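Local coordinates for SsfS6 (Streptomyces sp. SF2575, PDB 4FZR), which belongs to the GT-B clan of two-domain proteins and is related to the erythromycin biosynthesis protein CIII, at residues D182-M194 / P200-G212. Residues are numbered along the deposited sequence; the frame is centred on the assembly and turned at random.
Sequences DPLLSIDVCPPSM and PGTTKMRYVPYNG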
loop_
_atom_site.group_PDB
_atom_site.type_symbol
_atom_site.label_atom_id
_atom_site.label_comp_id
_atom_site.label_asym_id
_atom_site.label_seq_id
_atom_site.Cartn_x
_atom_site.Cartn_y
_atom_site.Cartn_z
ATOM N N ASP A 182 16.940 6.863 -23.492
ATOM C CA ASP A 182 15.557 6.421 -23.562
ATOM C C ASP A 182 15.171 5.539 -22.384
ATOM O O ASP A 182 16.005 4.821 -21.829
ATOM C CB ASP A 182 15.298 5.683 -24.871
ATOM C CG ASP A 182 15.178 6.627 -26.043
ATOM O OD1 ASP A 182 15.731 7.746 -25.958
ATOM O OD2 ASP A 182 14.530 6.257 -27.043
ATOM N N PRO A 183 13.895 5.608 -21.987
ATOM C CA PRO A 183 13.413 4.747 -20.907
ATOM C C PRO A 183 13.331 3.292 -21.349
ATOM O O PRO A 183 13.063 3.025 -22.519
ATOM C CB PRO A 183 12.014 5.298 -20.618
ATOM C CG PRO A 183 11.597 5.967 -21.890
ATOM C CD PRO A 183 12.856 6.540 -22.461
ATOM N N LEU A 184 13.578 2.371 -20.426
ATOM C CA LEU A 184 13.398 0.952 -20.691
ATOM C C LEU A 184 11.976 0.718 -21.196
ATOM O O LEU A 184 11.763 0.119 -22.250
ATOM C CB LEU A 184 13.640 0.152 -19.409
ATOM C CG LEU A 184 13.809 -1.362 -19.538
ATOM C CD1 LEU A 184 15.114 -1.700 -20.242
ATOM C CD2 LEU A 184 13.744 -2.012 -18.164
ATOM N N LEU A 185 11.008 1.194 -20.418
ATOM C CA LEU A 185 9.603 1.180 -20.803
ATOM C C LEU A 185 9.055 2.594 -20.737
ATOM O O LEU A 185 9.463 3.385 -19.890
ATOM C CB LEU A 185 8.790 0.310 -19.845
ATOM C CG LEU A 185 8.598 -1.173 -20.149
ATOM C CD1 LEU A 185 7.554 -1.746 -19.205
ATOM C CD2 LEU A 185 8.185 -1.383 -21.594
ATOM N N SER A 186 8.128 2.911 -21.629
ATOM C CA SER A 186 7.396 4.164 -21.544
ATOM C C SER A 186 5.912 3.839 -21.510
ATOM O O SER A 186 5.334 3.402 -22.503
ATOM C CB SER A 186 7.723 5.084 -22.716
ATOM O OG SER A 186 6.949 6.271 -22.644
ATOM N N ILE A 187 5.299 4.063 -20.355
ATOM C CA ILE A 187 3.966 3.548 -20.093
ATOM C C ILE A 187 2.891 4.608 -20.284
ATOM O O ILE A 187 3.075 5.775 -19.937
ATOM C CB ILE A 187 3.896 2.946 -18.681
ATOM C CG1 ILE A 187 4.991 1.880 -18.540
ATOM C CG2 ILE A 187 2.512 2.370 -18.414
ATOM C CD1 ILE A 187 5.178 1.346 -17.151
ATOM N N ASP A 188 1.770 4.180 -20.853
ATOM C CA ASP A 188 0.678 5.076 -21.203
ATOM C C ASP A 188 -0.642 4.508 -20.691
ATOM O O ASP A 188 -0.860 3.297 -20.731
ATOM C CB ASP A 188 0.626 5.249 -22.721
ATOM C CG ASP A 188 -0.286 6.372 -23.147
ATOM O OD1 ASP A 188 -1.500 6.125 -23.308
ATOM O OD2 ASP A 188 0.213 7.504 -23.320
ATOM N N VAL A 189 -1.524 5.386 -20.220
ATOM C CA VAL A 189 -2.762 4.951 -19.576
ATOM C C VAL A 189 -4.021 5.422 -20.314
ATOM O O VAL A 189 -5.141 5.119 -19.901
ATOM C CB VAL A 189 -2.817 5.421 -18.101
ATOM C CG1 VAL A 189 -1.783 4.670 -17.265
ATOM C CG2 VAL A 189 -2.601 6.927 -18.003
ATOM N N CYS A 190 -3.842 6.146 -21.414
ATOM C CA CYS A 190 -4.981 6.640 -22.180
ATOM C C CYS A 190 -5.659 5.486 -22.918
ATOM O O CYS A 190 -4.983 4.662 -23.537
ATOM C CB CYS A 190 -4.529 7.712 -23.175
ATOM S SG CYS A 190 -5.877 8.472 -24.109
ATOM N N PRO A 191 -6.998 5.410 -22.845
ATOM C CA PRO A 191 -7.713 4.399 -23.636
ATOM C C PRO A 191 -7.467 4.617 -25.134
ATOM O O PRO A 191 -7.593 5.750 -25.599
ATOM C CB PRO A 191 -9.187 4.640 -23.280
ATOM C CG PRO A 191 -9.163 5.418 -21.988
ATOM C CD PRO A 191 -7.907 6.225 -22.020
ATOM N N PRO A 192 -7.103 3.552 -25.872
ATOM C CA PRO A 192 -6.773 3.614 -27.303
ATOM C C PRO A 192 -7.770 4.401 -28.151
ATOM O O PRO A 192 -7.367 5.261 -28.930
ATOM C CB PRO A 192 -6.773 2.141 -27.717
ATOM C CG PRO A 192 -6.320 1.428 -26.495
ATOM C CD PRO A 192 -6.889 2.198 -25.328
ATOM N N SER A 193 -9.058 4.125 -27.984
ATOM C CA SER A 193 -10.086 4.751 -28.807
ATOM C C SER A 193 -10.229 6.243 -28.517
ATOM O O SER A 193 -11.169 6.881 -28.988
ATOM C CB SER A 193 -11.433 4.067 -28.568
ATOM O OG SER A 193 -12.038 4.540 -27.376
HETATM N N MSE A 194 -9.293 6.801 -27.756
HETATM C CA MSE A 194 -9.465 8.134 -27.208
HETATM C C MSE A 194 -8.261 9.012 -27.522
HETATM O O MSE A 194 -8.079 10.066 -26.913
HETATM C CB MSE A 194 -9.643 8.014 -25.698
HETATM C CG MSE A 194 -10.416 9.135 -25.043
HETATM SE SE MSE A 194 -10.489 8.884 -23.107
HETATM C CE MSE A 194 -10.979 10.700 -22.594
ATOM N N PRO A 200 3.341 5.012 -29.712
ATOM C CA PRO A 200 4.393 6.031 -29.704
ATOM C C PRO A 200 5.684 5.510 -29.074
ATOM O O PRO A 200 6.415 6.280 -28.446
ATOM C CB PRO A 200 3.783 7.143 -28.843
ATOM C CG PRO A 200 2.266 6.966 -28.972
ATOM C CD PRO A 200 2.001 5.610 -29.590
ATOM N N GLY A 201 5.962 4.221 -29.252
ATOM C CA GLY A 201 7.064 3.578 -28.559
ATOM C C GLY A 201 6.666 3.297 -27.122
ATOM O O GLY A 201 7.516 3.130 -26.246
ATOM N N THR A 202 5.359 3.239 -26.885
ATOM C CA THR A 202 4.827 3.127 -25.536
ATOM C C THR A 202 4.125 1.796 -25.298
ATOM O O THR A 202 3.890 1.021 -26.223
ATOM C CB THR A 202 3.831 4.259 -25.243
ATOM O OG1 THR A 202 2.687 4.125 -26.096
ATOM C CG2 THR A 202 4.484 5.612 -25.475
ATOM N N THR A 203 3.790 1.548 -24.037
ATOM C CA THR A 203 3.105 0.330 -23.640
ATOM C C THR A 203 1.871 0.716 -22.842
ATOM O O THR A 203 1.969 1.448 -21.859
ATOM C CB THR A 203 4.013 -0.563 -22.768
ATOM O OG1 THR A 203 5.292 -0.717 -23.398
ATOM C CG2 THR A 203 3.389 -1.928 -22.556
ATOM N N LYS A 204 0.707 0.240 -23.272
ATOM C CA LYS A 204 -0.531 0.539 -22.566
ATOM C C LYS A 204 -0.540 -0.116 -21.189
ATOM O O LYS A 204 0.025 -1.192 -21.003
ATOM C CB LYS A 204 -1.742 0.052 -23.367
ATOM C CG LYS A 204 -2.054 0.869 -24.606
ATOM C CD LYS A 204 -2.273 2.328 -24.257
ATOM C CE LYS A 204 -2.687 3.135 -25.469
ATOM N NZ LYS A 204 -2.802 4.585 -25.156
HETATM N N MSE A 205 -1.186 0.544 -20.232
HETATM C CA MSE A 205 -1.394 -0.029 -18.909
HETATM C C MSE A 205 -2.726 0.440 -18.334
HETATM O O MSE A 205 -3.103 1.599 -18.479
HETATM C CB MSE A 205 -0.271 0.373 -17.951
HETATM C CG MSE A 205 -0.338 -0.362 -16.608
HETATM SE SE MSE A 205 0.551 0.531 -15.105
HETATM C CE MSE A 205 2.383 0.127 -15.470
ATOM N N ARG A 206 -3.433 -0.473 -17.680
ATOM C CA ARG A 206 -4.699 -0.154 -17.034
ATOM C C ARG A 206 -4.460 0.729 -15.812
ATOM O O ARG A 206 -3.599 0.435 -14.986
ATOM C CB ARG A 206 -5.404 -1.443 -16.614
ATOM C CG ARG A 206 -6.743 -1.239 -15.932
ATOM C CD ARG A 206 -7.312 -2.567 -15.463
ATOM N NE ARG A 206 -8.488 -2.397 -14.616
ATOM C CZ ARG A 206 -9.168 -3.402 -14.073
ATOM N NH1 ARG A 206 -8.795 -4.655 -14.288
ATOM N NH2 ARG A 206 -10.227 -3.155 -13.314
ATOM N N TYR A 207 -5.220 1.816 -15.707
ATOM C CA TYR A 207 -5.083 2.739 -14.591
ATOM C C TYR A 207 -5.820 2.217 -13.372
ATOM O O TYR A 207 -7.048 2.138 -13.368
ATOM C CB TYR A 207 -5.633 4.110 -14.964
ATOM C CG TYR A 207 -5.525 5.135 -13.863
ATOM C CD1 TYR A 207 -4.345 5.843 -13.663
ATOM C CD2 TYR A 207 -6.604 5.406 -13.030
ATOM C CE1 TYR A 207 -4.242 6.791 -12.664
ATOM C CE2 TYR A 207 -6.511 6.355 -12.029
ATOM C CZ TYR A 207 -5.328 7.044 -11.850
ATOM O OH TYR A 207 -5.224 7.988 -10.853
ATOM N N VAL A 208 -5.064 1.850 -12.342
ATOM C CA VAL A 208 -5.651 1.449 -11.071
ATOM C C VAL A 208 -5.669 2.675 -10.157
ATOM O O VAL A 208 -4.619 3.243 -9.850
ATOM C CB VAL A 208 -4.865 0.295 -10.423
ATOM C CG1 VAL A 208 -5.388 0.008 -9.017
ATOM C CG2 VAL A 208 -4.942 -0.955 -11.297
ATOM N N PRO A 209 -6.869 3.107 -9.741
ATOM C CA PRO A 209 -6.966 4.342 -8.952
ATOM C C PRO A 209 -6.342 4.236 -7.562
ATOM O O PRO A 209 -6.565 3.250 -6.853
ATOM C CB PRO A 209 -8.480 4.565 -8.825
ATOM C CG PRO A 209 -9.100 3.723 -9.897
ATOM C CD PRO A 209 -8.194 2.554 -10.069
ATOM N N TYR A 210 -5.554 5.240 -7.187
ATOM C CA TYR A 210 -5.198 5.432 -5.791
ATOM C C TYR A 210 -5.363 6.896 -5.398
ATOM O O TYR A 210 -4.595 7.757 -5.825
ATOM C CB TYR A 210 -3.772 4.976 -5.491
ATOM C CG TYR A 210 -3.418 5.174 -4.035
ATOM C CD1 TYR A 210 -3.969 4.357 -3.052
ATOM C CD2 TYR A 210 -2.562 6.192 -3.638
ATOM C CE1 TYR A 210 -3.667 4.543 -1.720
ATOM C CE2 TYR A 210 -2.252 6.384 -2.306
ATOM C CZ TYR A 210 -2.807 5.555 -1.352
ATOM O OH TYR A 210 -2.505 5.745 -0.025
ATOM N N ASN A 211 -6.368 7.163 -4.572
ATOM C CA ASN A 211 -6.648 8.519 -4.124
ATOM C C ASN A 211 -6.685 8.591 -2.601
ATOM O O ASN A 211 -6.982 9.643 -2.031
ATOM C CB ASN A 211 -7.998 9.000 -4.669
ATOM C CG ASN A 211 -8.270 8.524 -6.088
ATOM O OD1 ASN A 211 -8.979 7.542 -6.296
ATOM N ND2 ASN A 211 -7.719 9.226 -7.070
ATOM N N GLY A 212 -6.362 7.479 -1.946
ATOM C CA GLY A 212 -6.656 7.303 -0.534
ATOM C C GLY A 212 -5.684 7.967 0.420
ATOM O O GLY A 212 -4.542 8.247 0.060
HETATM O O HOH W 1 -5.754 2.823 -18.487
#
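D188 carries its carboxylate anti to the backbone N (chi1 -168°), whereas K204 sends CG anti to its carbonyl carbon and then bends at chi2 (-57°); the two side chains run alongside each other in the same direction, with the ammonium coming over one face of the carboxylate. The result is a salt bridge of 2.7 Å between K204 NZ and D188 OD1. That oxygen takes two donors from opposite faces of the carboxylate plane: the ammonium on one, and on the other the backbone N of C190, 3.0 Å from D188 OD1, which closes an Asx turn where the strand ends. K204 NZ also donates to C190 O at 2.7 Å, so one lysine grips both the strand's last side chain and the turn after it; E195 adds a second carboxylate, probably helping to keep the lysine charged. P192 CG lies against K204 CE.

The backbones beneath illustrate parallel pairing at a sheet margin. T203 N donates to S186 O, D188 N to T203 O, and M205 N to D188 O, the last at 2.8 Å. Beyond the bridges a water continues the link, donating to V189 O and M205 O. On the face of I187 and T203, I187 CG2 rests on M205 CB at 3.5 Å, and the selenomethionine chain, bent at chi3 (-78°), brings its CE to I187 CD1.

Within this chain, strand 203-204 is the outermost on this side of the seven-stranded parallel sheet of the N-terminal Rossmann-like domain, as in the GT-B fold; 185-188 lies between it and 147-150, whose E149 binds S186 OG. C-terminal helices pack back onto this domain: 388-395 on I187, T203 and M205, and 370-382 on P191, P192 and Y207, beyond the paired strands.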